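Local coordinates for uncharacterized protein (Ruminococcus gnavus, PDB 4QAN) that is of unknown function but adopts a cystatin-like fold, as a divergent member of the NTF2-like superfamily, and can bind a metal ion, at residues T269-R281 with L293-L305. Residues are numbered along the deposited sequence; the frame is centred on the assembly and turned at random.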
loop_
_atom_site.group_PDB
_atom_site.type_symbol
_atom_site.label_atom_id
_atom_site.label_comp_id
_atom_site.label_asym_id
_atom_site.label_seq_id
_atom_site.Cartn_x
_atom_site.Cartn_y
_atom_site.Cartn_z
ATOM N N THR A 269 -7.734 1.936 7.873
ATOM C CA THR A 269 -8.002 1.550 9.217
ATOM C C THR A 269 -9.231 2.296 9.741
ATOM O O THR A 269 -10.076 1.716 10.425
ATOM C CB THR A 269 -6.742 1.765 10.069
ATOM O OG1 THR A 269 -5.713 0.891 9.581
ATOM C CG2 THR A 269 -7.013 1.473 11.535
HETATM N N MSE A 270 -9.333 3.570 9.380
HETATM C CA MSE A 270 -10.464 4.404 9.758
HETATM C C MSE A 270 -11.729 3.865 9.121
HETATM O O MSE A 270 -12.731 3.681 9.797
HETATM C CB MSE A 270 -10.194 5.863 9.376
HETATM C CG MSE A 270 -11.410 6.702 9.763
HETATM SE SE MSE A 270 -11.239 8.606 9.341
HETATM C CE MSE A 270 -11.739 8.506 7.437
ATOM N N LEU A 271 -11.697 3.592 7.823
ATOM C CA LEU A 271 -12.864 3.034 7.149
ATOM C C LEU A 271 -13.282 1.697 7.776
ATOM O O LEU A 271 -14.485 1.437 7.943
ATOM C CB LEU A 271 -12.602 2.849 5.651
ATOM C CG LEU A 271 -12.138 4.084 4.879
ATOM C CD1 LEU A 271 -11.831 3.704 3.451
ATOM C CD2 LEU A 271 -13.160 5.211 4.932
ATOM N N TYR A 272 -12.305 0.855 8.136
ATOM C CA TYR A 272 -12.613 -0.439 8.750
ATOM C C TYR A 272 -13.295 -0.199 10.093
ATOM O O TYR A 272 -14.165 -0.974 10.508
ATOM C CB TYR A 272 -11.348 -1.289 8.921
ATOM C CG TYR A 272 -10.813 -1.961 7.650
ATOM C CD1 TYR A 272 -11.299 -1.638 6.373
ATOM C CD2 TYR A 272 -9.820 -2.921 7.738
ATOM C CE1 TYR A 272 -10.795 -2.262 5.247
ATOM C CE2 TYR A 272 -9.299 -3.533 6.613
ATOM C CZ TYR A 272 -9.789 -3.206 5.378
ATOM O OH TYR A 272 -9.270 -3.839 4.284
ATOM N N GLY A 273 -12.928 0.891 10.761
ATOM C CA GLY A 273 -13.583 1.269 12.023
ATOM C C GLY A 273 -15.079 1.515 11.858
ATOM O O GLY A 273 -15.889 1.065 12.682
ATOM N N PHE A 274 -15.453 2.238 10.803
ATOM C CA PHE A 274 -16.875 2.513 10.520
ATOM C C PHE A 274 -17.578 1.242 10.040
ATOM O O PHE A 274 -18.747 1.029 10.325
ATOM C CB PHE A 274 -17.047 3.613 9.462
ATOM C CG PHE A 274 -16.588 4.972 9.906
ATOM C CD1 PHE A 274 -17.223 5.635 10.939
ATOM C CD2 PHE A 274 -15.540 5.614 9.252
ATOM C CE1 PHE A 274 -16.803 6.891 11.335
ATOM C CE2 PHE A 274 -15.113 6.872 9.651
ATOM C CZ PHE A 274 -15.755 7.513 10.689
ATOM N N LEU A 275 -16.857 0.405 9.309
ATOM C CA LEU A 275 -17.394 -0.870 8.862
ATOM C C LEU A 275 -17.504 -1.915 9.968
ATOM O O LEU A 275 -18.124 -2.957 9.763
ATOM C CB LEU A 275 -16.529 -1.429 7.746
ATOM C CG LEU A 275 -16.537 -0.632 6.445
ATOM C CD1 LEU A 275 -15.369 -1.038 5.550
ATOM C CD2 LEU A 275 -17.855 -0.831 5.731
ATOM N N GLY A 276 -16.894 -1.667 11.125
ATOM C CA GLY A 276 -16.875 -2.655 12.211
ATOM C C GLY A 276 -15.894 -3.813 12.025
ATOM O O GLY A 276 -16.091 -4.879 12.565
ATOM N N THR A 277 -14.813 -3.599 11.294
ATOM C CA THR A 277 -13.912 -4.687 10.933
ATOM C C THR A 277 -12.466 -4.432 11.302
ATOM O O THR A 277 -11.605 -5.229 10.945
ATOM C CB THR A 277 -13.902 -4.890 9.420
ATOM O OG1 THR A 277 -13.559 -3.657 8.790
ATOM C CG2 THR A 277 -15.234 -5.377 8.930
ATOM N N GLU A 278 -12.182 -3.338 12.004
ATOM C CA GLU A 278 -10.783 -2.960 12.288
ATOM C C GLU A 278 -10.063 -4.019 13.134
ATOM O O GLU A 278 -8.856 -4.213 12.988
ATOM C CB GLU A 278 -10.685 -1.569 12.948
ATOM C CG GLU A 278 -10.955 -1.524 14.464
ATOM C CD GLU A 278 -12.412 -1.725 14.848
ATOM O OE1 GLU A 278 -13.291 -1.793 13.961
ATOM O OE2 GLU A 278 -12.688 -1.804 16.059
ATOM N N ASP A 279 -10.818 -4.706 13.993
ATOM C CA ASP A 279 -10.271 -5.759 14.865
ATOM C C ASP A 279 -10.505 -7.208 14.360
ATOM O O ASP A 279 -10.309 -8.159 15.104
ATOM C CB ASP A 279 -10.821 -5.595 16.287
ATOM C CG ASP A 279 -12.345 -5.613 16.340
ATOM O OD1 ASP A 279 -12.997 -5.482 15.274
ATOM O OD2 ASP A 279 -12.892 -5.745 17.456
ATOM N N ALA A 280 -10.885 -7.379 13.097
ATOM C CA ALA A 280 -11.142 -8.708 12.540
ATOM C C ALA A 280 -9.865 -9.552 12.451
ATOM O O ALA A 280 -8.797 -9.051 12.073
ATOM C CB ALA A 280 -11.776 -8.585 11.157
ATOM N N ARG A 281 -9.992 -10.826 12.804
ATOM C CA ARG A 281 -8.908 -11.814 12.666
ATOM C C ARG A 281 -9.210 -12.802 11.538
ATOM O O ARG A 281 -10.371 -13.088 11.260
ATOM C CB ARG A 281 -8.732 -12.586 13.968
ATOM C CG ARG A 281 -7.683 -12.004 14.893
ATOM C CD ARG A 281 -8.062 -10.633 15.406
ATOM N NE ARG A 281 -7.143 -10.211 16.452
ATOM C CZ ARG A 281 -7.185 -9.031 17.065
ATOM N NH1 ARG A 281 -8.101 -8.128 16.738
ATOM N NH2 ARG A 281 -6.296 -8.750 18.009
ATOM N N LEU A 293 -17.043 -11.918 6.052
ATOM C CA LEU A 293 -16.158 -10.796 6.369
ATOM C C LEU A 293 -15.887 -9.984 5.106
ATOM O O LEU A 293 -15.905 -8.767 5.132
ATOM C CB LEU A 293 -14.860 -11.293 7.014
ATOM C CG LEU A 293 -13.738 -10.266 7.178
ATOM C CD1 LEU A 293 -14.204 -9.117 8.049
ATOM C CD2 LEU A 293 -12.474 -10.905 7.745
ATOM N N ARG A 294 -15.647 -10.672 3.997
ATOM C CA ARG A 294 -15.542 -10.029 2.684
ATOM C C ARG A 294 -16.743 -9.102 2.437
ATOM O O ARG A 294 -16.581 -7.937 2.083
ATOM C CB ARG A 294 -15.454 -11.101 1.587
ATOM C CG ARG A 294 -14.643 -10.701 0.371
ATOM C CD ARG A 294 -14.486 -11.874 -0.597
ATOM N NE ARG A 294 -15.621 -11.998 -1.508
ATOM C CZ ARG A 294 -15.761 -12.965 -2.413
ATOM N NH1 ARG A 294 -14.847 -13.921 -2.533
ATOM N NH2 ARG A 294 -16.833 -12.988 -3.194
ATOM N N GLY A 295 -17.947 -9.610 2.682
ATOM C CA GLY A 295 -19.174 -8.862 2.410
ATOM C C GLY A 295 -19.287 -7.627 3.266
ATOM O O GLY A 295 -19.802 -6.601 2.840
ATOM N N LYS A 296 -18.765 -7.743 4.477
ATOM C CA LYS A 296 -18.782 -6.688 5.477
ATOM C C LYS A 296 -17.801 -5.542 5.163
ATOM O O LYS A 296 -17.904 -4.448 5.736
ATOM C CB LYS A 296 -18.453 -7.349 6.814
ATOM C CG LYS A 296 -18.754 -6.570 8.077
ATOM C CD LYS A 296 -18.778 -7.545 9.253
ATOM C CE LYS A 296 -18.213 -6.932 10.524
ATOM N NZ LYS A 296 -18.930 -5.685 10.902
ATOM N N LEU A 297 -16.864 -5.778 4.246
ATOM C CA LEU A 297 -15.939 -4.733 3.797
ATOM C C LEU A 297 -16.482 -3.888 2.632
ATOM O O LEU A 297 -15.800 -2.983 2.154
ATOM C CB LEU A 297 -14.589 -5.349 3.394
ATOM C CG LEU A 297 -13.837 -6.107 4.488
ATOM C CD1 LEU A 297 -12.666 -6.887 3.907
ATOM C CD2 LEU A 297 -13.360 -5.141 5.556
ATOM N N ASN A 298 -17.688 -4.186 2.162
ATOM C CA ASN A 298 -18.304 -3.429 1.068
ATOM C C ASN A 298 -18.355 -1.932 1.410
ATOM O O ASN A 298 -18.963 -1.552 2.409
ATOM C CB ASN A 298 -19.714 -3.964 0.797
ATOM C CG ASN A 298 -20.355 -3.360 -0.443
ATOM O OD1 ASN A 298 -19.925 -2.342 -0.971
ATOM N ND2 ASN A 298 -21.404 -3.997 -0.907
ATOM N N PRO A 299 -17.710 -1.081 0.595
ATOM C CA PRO A 299 -17.689 0.344 0.897
ATOM C C PRO A 299 -18.843 1.155 0.287
ATOM O O PRO A 299 -18.838 2.374 0.387
ATOM C CB PRO A 299 -16.354 0.786 0.284
ATOM C CG PRO A 299 -16.221 -0.088 -0.931
ATOM C CD PRO A 299 -16.852 -1.404 -0.567
ATOM N N GLU A 300 -19.826 0.504 -0.329
ATOM C CA GLU A 300 -20.896 1.221 -1.034
ATOM C C GLU A 300 -21.651 2.215 -0.147
ATOM O O GLU A 300 -22.297 3.129 -0.670
ATOM C CB GLU A 300 -21.904 0.243 -1.649
ATOM C CG GLU A 300 -22.783 -0.426 -0.603
ATOM C CD GLU A 300 -23.687 -1.521 -1.146
ATOM O OE1 GLU A 300 -23.914 -1.589 -2.375
ATOM O OE2 GLU A 300 -24.176 -2.314 -0.311
ATOM N N TYR A 301 -21.596 2.037 1.176
ATOM C CA TYR A 301 -22.312 2.921 2.102
ATOM C C TYR A 301 -21.480 4.091 2.633
ATOM O O TYR A 301 -21.981 4.909 3.430
ATOM C CB TYR A 301 -22.885 2.118 3.259
ATOM C CG TYR A 301 -23.894 1.087 2.831
ATOM C CD1 TYR A 301 -25.104 1.474 2.267
ATOM C CD2 TYR A 301 -23.651 -0.273 2.993
ATOM C CE1 TYR A 301 -26.044 0.541 1.871
ATOM C CE2 TYR A 301 -24.596 -1.218 2.608
ATOM C CZ TYR A 301 -25.791 -0.801 2.046
ATOM O OH TYR A 301 -26.750 -1.713 1.653
HETATM N N MSE A 302 -20.227 4.183 2.182
HETATM C CA MSE A 302 -19.376 5.329 2.474
HETATM C C MSE A 302 -19.963 6.618 1.931
HETATM O O MSE A 302 -19.623 7.708 2.393
HETATM C CB MSE A 302 -17.956 5.129 1.918
HETATM C CG MSE A 302 -17.200 4.045 2.669
HETATM SE SE MSE A 302 -16.909 4.626 4.536
HETATM C CE MSE A 302 -16.912 2.815 5.273
ATOM N N VAL A 303 -20.856 6.520 0.954
ATOM C CA VAL A 303 -21.543 7.701 0.464
ATOM C C VAL A 303 -22.446 8.321 1.550
ATOM O O VAL A 303 -22.860 9.468 1.437
ATOM C CB VAL A 303 -22.335 7.393 -0.810
ATOM C CG1 VAL A 303 -23.538 6.525 -0.520
ATOM C CG2 VAL A 303 -22.774 8.683 -1.470
ATOM N N TYR A 304 -22.751 7.560 2.592
ATOM C CA TYR A 304 -23.519 8.075 3.721
ATOM C C TYR A 304 -22.673 8.204 4.972
ATOM O O TYR A 304 -23.194 8.204 6.080
ATOM C CB TYR A 304 -24.750 7.201 3.973
ATOM C CG TYR A 304 -25.668 7.163 2.774
ATOM C CD1 TYR A 304 -26.212 8.345 2.259
ATOM C CD2 TYR A 304 -26.000 5.959 2.155
ATOM C CE1 TYR A 304 -27.043 8.329 1.163
ATOM C CE2 TYR A 304 -26.845 5.937 1.059
ATOM C CZ TYR A 304 -27.357 7.124 0.569
ATOM O OH TYR A 304 -28.189 7.123 -0.521
ATOM N N LEU A 305 -21.365 8.337 4.800
ATOM C CA LEU A 305 -20.538 8.798 5.887
ATOM C C LEU A 305 -20.607 10.315 5.871
ATOM O O LEU A 305 -20.087 10.947 4.952
ATOM C CB LEU A 305 -19.103 8.335 5.738
ATOM C CG LEU A 305 -18.182 8.875 6.821
ATOM C CD1 LEU A 305 -18.495 8.185 8.125
ATOM C CD2 LEU A 305 -16.740 8.674 6.427
HETATM O O HOH W 1 -19.626 -3.221 7.313
#
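Leu-305 sets its CD1 methyl squarely over one face of the Phe-274 ring, 3.7 Å from the ring centroid and 7° off the normal, an almost axial CH-pi contact. A trans chi1 (176°) swings CG of Leu-305 away from its own backbone N and brings the branched end across the ring. Phe-274 also meets Tyr-329 and Tyr-336 edge-to-face, so a flat, wholly apolar ring suits this buried place; an alanine here would probably leave the Leu-305 methyl without its aromatic floor and open a gap beside both tyrosines. A second CH-pi contact, less central, has Leu-297 CD2 lying over the rim of the Tyr-272 ring, 3.9 Å from CE1.

Beside these ring contacts the packing is aliphatic. Met-302, a selenomethionine, bends at chi2 (-65°), laying its CE 3.7 Å from Leu-275 CG while its SE meets CD2 of Leu-271; an unbranched, flexible chain can touch both leucines. Leu-275 CD2 also lies against the carbonyl oxygens of Lys-296 and Asn-298. Farther along, Leu-293 CD1 touches both Thr-277 CG2 and Ala-280 CB, where small side chains let the leucine come close.

The contact lies where helix 254-275 of this cystatin-like domain meets the chain leading to its sheet: the helix ends in a Schellman motif, with Gly-276 as the C-prime residue of positive phi, and after helix 287-296 a loop and the 3-10 segment 302-303 lead into strand 305-314.

Polar contacts gather at that helix end. Lys-296 NZ donates in the carbonyl plane to Leu-275 O (3.1 Å) and weakly to Gly-276 O, where a positive charge probably suits the carbonyls at the C-terminal end of a helix, while its CE packs on Thr-277 CG2. One water donates to both Leu-275 O and Lys-296 O. Thr-277 uses its hydroxyl as well as its backbone N on Tyr-272 O, OG1 lying 3.2 Å away and approaching on the same face as N.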